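Local coordinates for ULam111 (Flavobacterium sp., PDB 5WUT), which probably hydrolyses internal beta-1,3-glucosidic bonds of the algal storage glucan laminarin, as a family 16 glycoside hydrolase, at residues Thr68-Tyr82 against Tyr196-Ile208. Residues are numbered along the deposited sequence; the frame is centred on the assembly and turned at random.
Sequences TSTRITTQGKKEFQY and YDQPFYFIINMAI
The Tyr-201 ring carries Gln-75 on one face: CB sits over its centre, 3.5 Å from the centroid, and, with CG anti to the backbone N (chi1 -173°), the extended chain runs on over the ring. The Tyr-82 ring takes Gln-81 CG over one face and Asp-197 at its edge, where OH donates to OD1 at 2.6 Å from above the carboxylate plane. Tyr-201 belongs to an antiparallel strand pair of the beta-jelly roll, 66-80 beside 200-208, which illustrates how such a pair tolerates an interruption; Gln-75 lies in the loop that breaks the first strand, and Tyr-82 and Asp-197 sit just past the strand ends. Regular pairing holds at Ile-72 and Ile-204, joined by two backbone bonds, continues at Thr-73 and Ile-203, and resumes at Phe-80 and Phe-200. From Thr-74 to Lys-78 the chain loops out, and Thr-74 fills in: its OG1 accepts from Phe-202 N at 3.0 Å and donates to Lys-78 O, closing the base of the loop. Leu-104, from strand 97-105, also touches Tyr-201. An alanine in place of Tyr-201 would probably strip Gln-75 of its supporting surface and set that side chain free to turn. At the far end, Ser-69 OG reaches a lone pair of Met-206 O, in the carbonyl plane, at 2.7 Å.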
loop_
_atom_site.group_PDB
_atom_site.type_symbol
_atom_site.label_atom_id
_atom_site.label_comp_id
_atom_site.label_asym_id
_atom_site.label_seq_id
_atom_site.Cartn_x
_atom_site.Cartn_y
_atom_site.Cartn_z
ATOM N N THR A 68 -1.534 -31.415 9.506
ATOM C CA THR A 68 -2.699 -31.390 8.621
ATOM C C THR A 68 -3.201 -29.971 8.348
ATOM O O THR A 68 -3.046 -29.070 9.168
ATOM C CB THR A 68 -3.871 -32.222 9.189
ATOM O OG1 THR A 68 -4.120 -31.845 10.548
ATOM C CG2 THR A 68 -3.551 -33.737 9.114
ATOM N N SER A 69 -3.826 -29.805 7.193
ATOM C CA SER A 69 -4.342 -28.502 6.804
ATOM C C SER A 69 -5.357 -28.704 5.689
ATOM O O SER A 69 -5.804 -29.834 5.465
ATOM C CB SER A 69 -3.196 -27.576 6.377
ATOM O OG SER A 69 -3.640 -26.217 6.282
ATOM N N THR A 70 -5.714 -27.614 5.004
ATOM C CA THR A 70 -6.729 -27.621 3.947
ATOM C C THR A 70 -6.190 -26.994 2.676
ATOM O O THR A 70 -5.447 -25.995 2.736
ATOM C CB THR A 70 -7.995 -26.834 4.366
ATOM O OG1 THR A 70 -8.434 -27.278 5.654
ATOM C CG2 THR A 70 -9.141 -26.985 3.335
ATOM N N ARG A 71 -6.565 -27.573 1.540
ATOM C CA ARG A 71 -6.286 -27.011 0.224
ATOM C C ARG A 71 -7.506 -27.228 -0.665
ATOM O O ARG A 71 -7.898 -28.371 -0.925
ATOM C CB ARG A 71 -5.044 -27.670 -0.387
ATOM C CG ARG A 71 -4.714 -27.202 -1.812
ATOM C CD ARG A 71 -3.322 -27.682 -2.196
ATOM N NE ARG A 71 -3.071 -27.525 -3.624
ATOM C CZ ARG A 71 -1.872 -27.259 -4.141
ATOM N NH1 ARG A 71 -0.822 -27.112 -3.347
ATOM N NH2 ARG A 71 -1.727 -27.140 -5.452
ATOM N N ILE A 72 -8.108 -26.134 -1.125
ATOM C CA ILE A 72 -9.312 -26.219 -1.940
ATOM C C ILE A 72 -9.133 -25.405 -3.208
ATOM O O ILE A 72 -8.389 -24.421 -3.215
ATOM C CB ILE A 72 -10.554 -25.739 -1.165
ATOM C CG1 ILE A 72 -10.346 -24.340 -0.567
ATOM C CG2 ILE A 72 -10.884 -26.719 -0.036
ATOM C CD1 ILE A 72 -11.657 -23.737 -0.042
ATOM N N THR A 73 -9.788 -25.835 -4.285
ATOM C CA THR A 73 -9.715 -25.128 -5.565
ATOM C C THR A 73 -11.082 -25.002 -6.198
ATOM O O THR A 73 -12.012 -25.722 -5.830
ATOM C CB THR A 73 -8.835 -25.838 -6.596
ATOM O OG1 THR A 73 -9.580 -26.908 -7.209
ATOM C CG2 THR A 73 -7.589 -26.397 -5.952
ATOM N N THR A 74 -11.201 -24.120 -7.183
ATOM C CA THR A 74 -12.441 -24.056 -7.965
ATOM C C THR A 74 -12.265 -24.638 -9.364
ATOM O O THR A 74 -13.060 -24.369 -10.256
ATOM C CB THR A 74 -12.979 -22.615 -8.085
ATOM O OG1 THR A 74 -12.064 -21.814 -8.844
ATOM C CG2 THR A 74 -13.204 -22.003 -6.723
ATOM N N GLN A 75 -11.233 -25.459 -9.554
ATOM C CA GLN A 75 -10.933 -26.029 -10.868
ATOM C C GLN A 75 -12.145 -26.708 -11.502
ATOM O O GLN A 75 -12.763 -27.565 -10.885
ATOM C CB GLN A 75 -9.790 -27.041 -10.772
ATOM C CG GLN A 75 -9.325 -27.539 -12.135
ATOM C CD GLN A 75 -8.159 -28.508 -12.035
ATOM O OE1 GLN A 75 -7.812 -28.974 -10.952
ATOM N NE2 GLN A 75 -7.535 -28.797 -13.173
ATOM N N GLY A 76 -12.456 -26.319 -12.735
ATOM C CA GLY A 76 -13.558 -26.908 -13.483
ATOM C C GLY A 76 -14.943 -26.553 -12.974
ATOM O O GLY A 76 -15.935 -27.078 -13.477
ATOM N N LYS A 77 -15.013 -25.653 -11.997
ATOM C CA LYS A 77 -16.277 -25.275 -11.355
ATOM C C LYS A 77 -16.568 -23.775 -11.361
ATOM O O LYS A 77 -17.686 -23.357 -11.653
ATOM C CB LYS A 77 -16.291 -25.785 -9.921
ATOM C CG LYS A 77 -16.361 -27.302 -9.865
ATOM C CD LYS A 77 -16.270 -27.827 -8.454
ATOM C CE LYS A 77 -16.593 -29.315 -8.463
ATOM N NZ LYS A 77 -16.476 -29.875 -7.087
ATOM N N LYS A 78 -15.571 -22.976 -10.996
ATOM C CA LYS A 78 -15.686 -21.523 -11.099
ATOM C C LYS A 78 -14.387 -20.984 -11.678
ATOM O O LYS A 78 -13.363 -20.936 -10.991
ATOM C CB LYS A 78 -15.991 -20.887 -9.744
ATOM C CG LYS A 78 -17.460 -21.005 -9.315
ATOM C CD LYS A 78 -18.339 -20.097 -10.171
ATOM C CE LYS A 78 -19.827 -20.270 -9.844
ATOM N NZ LYS A 78 -20.389 -21.539 -10.374
ATOM N N GLU A 79 -14.419 -20.623 -12.952
ATOM C CA GLU A 79 -13.227 -20.134 -13.643
ATOM C C GLU A 79 -13.533 -18.812 -14.342
ATOM O O GLU A 79 -14.656 -18.584 -14.813
ATOM C CB GLU A 79 -12.701 -21.172 -14.644
ATOM C CG GLU A 79 -12.412 -22.535 -13.998
ATOM C CD GLU A 79 -11.587 -23.467 -14.873
ATOM O OE1 GLU A 79 -11.473 -23.203 -16.087
ATOM O OE2 GLU A 79 -11.051 -24.486 -14.346
ATOM N N PHE A 80 -12.536 -17.933 -14.371
ATOM C CA PHE A 80 -12.693 -16.586 -14.919
ATOM C C PHE A 80 -11.492 -16.143 -15.734
ATOM O O PHE A 80 -10.359 -16.492 -15.425
ATOM C CB PHE A 80 -12.949 -15.588 -13.781
ATOM C CG PHE A 80 -14.161 -15.930 -12.970
ATOM C CD1 PHE A 80 -15.411 -15.502 -13.377
ATOM C CD2 PHE A 80 -14.058 -16.721 -11.846
ATOM C CE1 PHE A 80 -16.544 -15.837 -12.651
ATOM C CE2 PHE A 80 -15.183 -17.069 -11.122
ATOM C CZ PHE A 80 -16.430 -16.605 -11.529
ATOM N N GLN A 81 -11.756 -15.374 -16.788
ATOM C CA GLN A 81 -10.703 -14.766 -17.590
ATOM C C GLN A 81 -10.841 -13.253 -17.504
ATOM O O GLN A 81 -11.845 -12.695 -17.986
ATOM C CB GLN A 81 -10.779 -15.222 -19.043
ATOM C CG GLN A 81 -9.676 -14.656 -19.917
ATOM C CD GLN A 81 -9.720 -15.192 -21.339
ATOM O OE1 GLN A 81 -10.177 -16.316 -21.581
ATOM N NE2 GLN A 81 -9.247 -14.391 -22.288
ATOM N N TYR A 82 -9.841 -12.631 -16.867
ATOM C CA TYR A 82 -9.743 -11.197 -16.579
ATOM C C TYR A 82 -10.707 -10.770 -15.483
ATOM O O TYR A 82 -11.683 -11.458 -15.175
ATOM C CB TYR A 82 -9.986 -10.325 -17.838
ATOM C CG TYR A 82 -9.180 -10.724 -19.056
ATOM C CD1 TYR A 82 -7.853 -11.108 -18.953
ATOM C CD2 TYR A 82 -9.754 -10.709 -20.322
ATOM C CE1 TYR A 82 -7.127 -11.497 -20.062
ATOM C CE2 TYR A 82 -9.037 -11.087 -21.443
ATOM C CZ TYR A 82 -7.726 -11.471 -21.317
ATOM O OH TYR A 82 -7.023 -11.846 -22.437
ATOM N N TYR A 196 -1.770 -15.769 -19.749
ATOM C CA TYR A 196 -2.888 -15.221 -18.986
ATOM C C TYR A 196 -4.091 -14.767 -19.819
ATOM O O TYR A 196 -4.919 -14.002 -19.328
ATOM C CB TYR A 196 -2.382 -14.060 -18.112
ATOM C CG TYR A 196 -1.317 -14.542 -17.147
ATOM C CD1 TYR A 196 -1.643 -15.404 -16.110
ATOM C CD2 TYR A 196 0.011 -14.174 -17.295
ATOM C CE1 TYR A 196 -0.683 -15.881 -15.236
ATOM C CE2 TYR A 196 0.993 -14.652 -16.411
ATOM C CZ TYR A 196 0.631 -15.505 -15.381
ATOM O OH TYR A 196 1.583 -15.992 -14.514
ATOM N N ASP A 197 -4.189 -15.241 -21.065
ATOM C CA ASP A 197 -5.371 -14.996 -21.884
ATOM C C ASP A 197 -6.210 -16.265 -21.979
ATOM O O ASP A 197 -6.513 -16.770 -23.066
ATOM C CB ASP A 197 -4.974 -14.491 -23.277
ATOM C CG ASP A 197 -4.189 -13.194 -23.226
ATOM O OD1 ASP A 197 -4.512 -12.324 -22.390
ATOM O OD2 ASP A 197 -3.264 -13.040 -24.048
ATOM N N GLN A 198 -6.564 -16.782 -20.805
ATOM C CA GLN A 198 -7.410 -17.963 -20.669
ATOM C C GLN A 198 -8.083 -17.875 -19.308
ATOM O O GLN A 198 -7.671 -17.081 -18.460
ATOM C CB GLN A 198 -6.598 -19.249 -20.784
ATOM C CG GLN A 198 -5.570 -19.386 -19.678
ATOM C CD GLN A 198 -5.010 -20.787 -19.536
ATOM O OE1 GLN A 198 -5.689 -21.788 -19.804
ATOM N NE2 GLN A 198 -3.751 -20.868 -19.126
ATOM N N PRO A 199 -9.123 -18.688 -19.079
ATOM C CA PRO A 199 -9.691 -18.720 -17.727
ATOM C C PRO A 199 -8.693 -19.299 -16.724
ATOM O O PRO A 199 -7.843 -20.123 -17.096
ATOM C CB PRO A 199 -10.918 -19.635 -17.872
ATOM C CG PRO A 199 -11.202 -19.673 -19.367
ATOM C CD PRO A 199 -9.857 -19.564 -20.012
ATOM N N PHE A 200 -8.804 -18.847 -15.480
ATOM C CA PHE A 200 -8.012 -19.365 -14.367
ATOM C C PHE A 200 -8.948 -19.809 -13.253
ATOM O O PHE A 200 -10.073 -19.338 -13.187
ATOM C CB PHE A 200 -7.044 -18.285 -13.850
ATOM C CG PHE A 200 -5.718 -18.251 -14.576
ATOM C CD1 PHE A 200 -5.655 -17.961 -15.938
ATOM C CD2 PHE A 200 -4.535 -18.481 -13.887
ATOM C CE1 PHE A 200 -4.433 -17.964 -16.601
ATOM C CE2 PHE A 200 -3.324 -18.463 -14.543
ATOM C CZ PHE A 200 -3.277 -18.213 -15.902
ATOM N N TYR A 201 -8.503 -20.720 -12.392
ATOM C CA TYR A 201 -9.285 -21.088 -11.212
ATOM C C TYR A 201 -8.567 -20.716 -9.922
ATOM O O TYR A 201 -7.372 -20.420 -9.929
ATOM C CB TYR A 201 -9.622 -22.581 -11.223
ATOM C CG TYR A 201 -8.448 -23.540 -11.179
ATOM C CD1 TYR A 201 -7.928 -23.967 -9.966
ATOM C CD2 TYR A 201 -7.903 -24.057 -12.351
ATOM C CE1 TYR A 201 -6.879 -24.883 -9.905
ATOM C CE2 TYR A 201 -6.850 -24.973 -12.306
ATOM C CZ TYR A 201 -6.344 -25.376 -11.077
ATOM O OH TYR A 201 -5.309 -26.293 -10.995
ATOM N N PHE A 202 -9.319 -20.702 -8.824
ATOM C CA PHE A 202 -8.820 -20.277 -7.512
ATOM C C PHE A 202 -8.273 -21.421 -6.702
ATOM O O PHE A 202 -8.757 -22.531 -6.828
ATOM C CB PHE A 202 -9.928 -19.607 -6.703
ATOM C CG PHE A 202 -10.450 -18.360 -7.326
ATOM C CD1 PHE A 202 -9.655 -17.228 -7.377
ATOM C CD2 PHE A 202 -11.735 -18.302 -7.844
ATOM C CE1 PHE A 202 -10.135 -16.057 -7.951
ATOM C CE2 PHE A 202 -12.222 -17.132 -8.424
ATOM C CZ PHE A 202 -11.420 -16.006 -8.472
ATOM N N ILE A 203 -7.278 -21.129 -5.873
ATOM C CA ILE A 203 -6.806 -22.068 -4.849
ATOM C C ILE A 203 -6.681 -21.311 -3.537
ATOM O O ILE A 203 -6.168 -20.187 -3.519
ATOM C CB ILE A 203 -5.438 -22.698 -5.204
ATOM C CG1 ILE A 203 -5.454 -23.332 -6.603
ATOM C CG2 ILE A 203 -5.038 -23.726 -4.134
ATOM C CD1 ILE A 203 -4.996 -22.354 -7.716
ATOM N N ILE A 204 -7.180 -21.901 -2.451
ATOM C CA ILE A 204 -6.900 -21.421 -1.093
ATOM C C ILE A 204 -6.224 -22.555 -0.346
ATOM O O ILE A 204 -6.724 -23.682 -0.349
ATOM C CB ILE A 204 -8.177 -20.993 -0.346
ATOM C CG1 ILE A 204 -8.869 -19.855 -1.080
ATOM C CG2 ILE A 204 -7.852 -20.555 1.081
ATOM C CD1 ILE A 204 -10.245 -19.485 -0.480
ATOM N N ASN A 205 -5.093 -22.294 0.296
ATOM C CA ASN A 205 -4.472 -23.374 1.060
ATOM C C ASN A 205 -3.602 -22.831 2.172
ATOM O O ASN A 205 -3.293 -21.643 2.221
ATOM C CB ASN A 205 -3.635 -24.290 0.152
ATOM C CG ASN A 205 -2.320 -23.671 -0.246
ATOM O OD1 ASN A 205 -2.265 -22.862 -1.176
ATOM N ND2 ASN A 205 -1.245 -24.026 0.469
ATOM N N MET A 206 -3.197 -23.710 3.076
ATOM C CA MET A 206 -2.190 -23.324 4.055
ATOM C C MET A 206 -1.192 -24.463 4.207
ATOM O O MET A 206 -1.526 -25.550 4.701
ATOM C CB MET A 206 -2.826 -22.942 5.393
ATOM C CG MET A 206 -1.794 -22.693 6.499
ATOM S SD MET A 206 -2.392 -21.834 7.972
ATOM C CE MET A 206 -3.952 -22.665 8.265
ATOM N N ALA A 207 0.016 -24.239 3.707
ATOM C CA ALA A 207 1.081 -25.230 3.799
ATOM C C ALA A 207 1.938 -25.056 5.070
ATOM O O ALA A 207 1.891 -24.030 5.750
ATOM C CB ALA A 207 1.952 -25.175 2.563
ATOM N N ILE A 208 2.692 -26.100 5.399
ATOM C CA ILE A 208 3.546 -26.124 6.573
ATOM C C ILE A 208 4.947 -26.572 6.186
ATOM O O ILE A 208 5.113 -27.647 5.610
ATOM C CB ILE A 208 2.996 -27.082 7.647
ATOM C CG1 ILE A 208 1.639 -26.575 8.132
ATOM C CG2 ILE A 208 4.015 -27.237 8.799
ATOM C CD1 ILE A 208 0.841 -27.609 8.929
#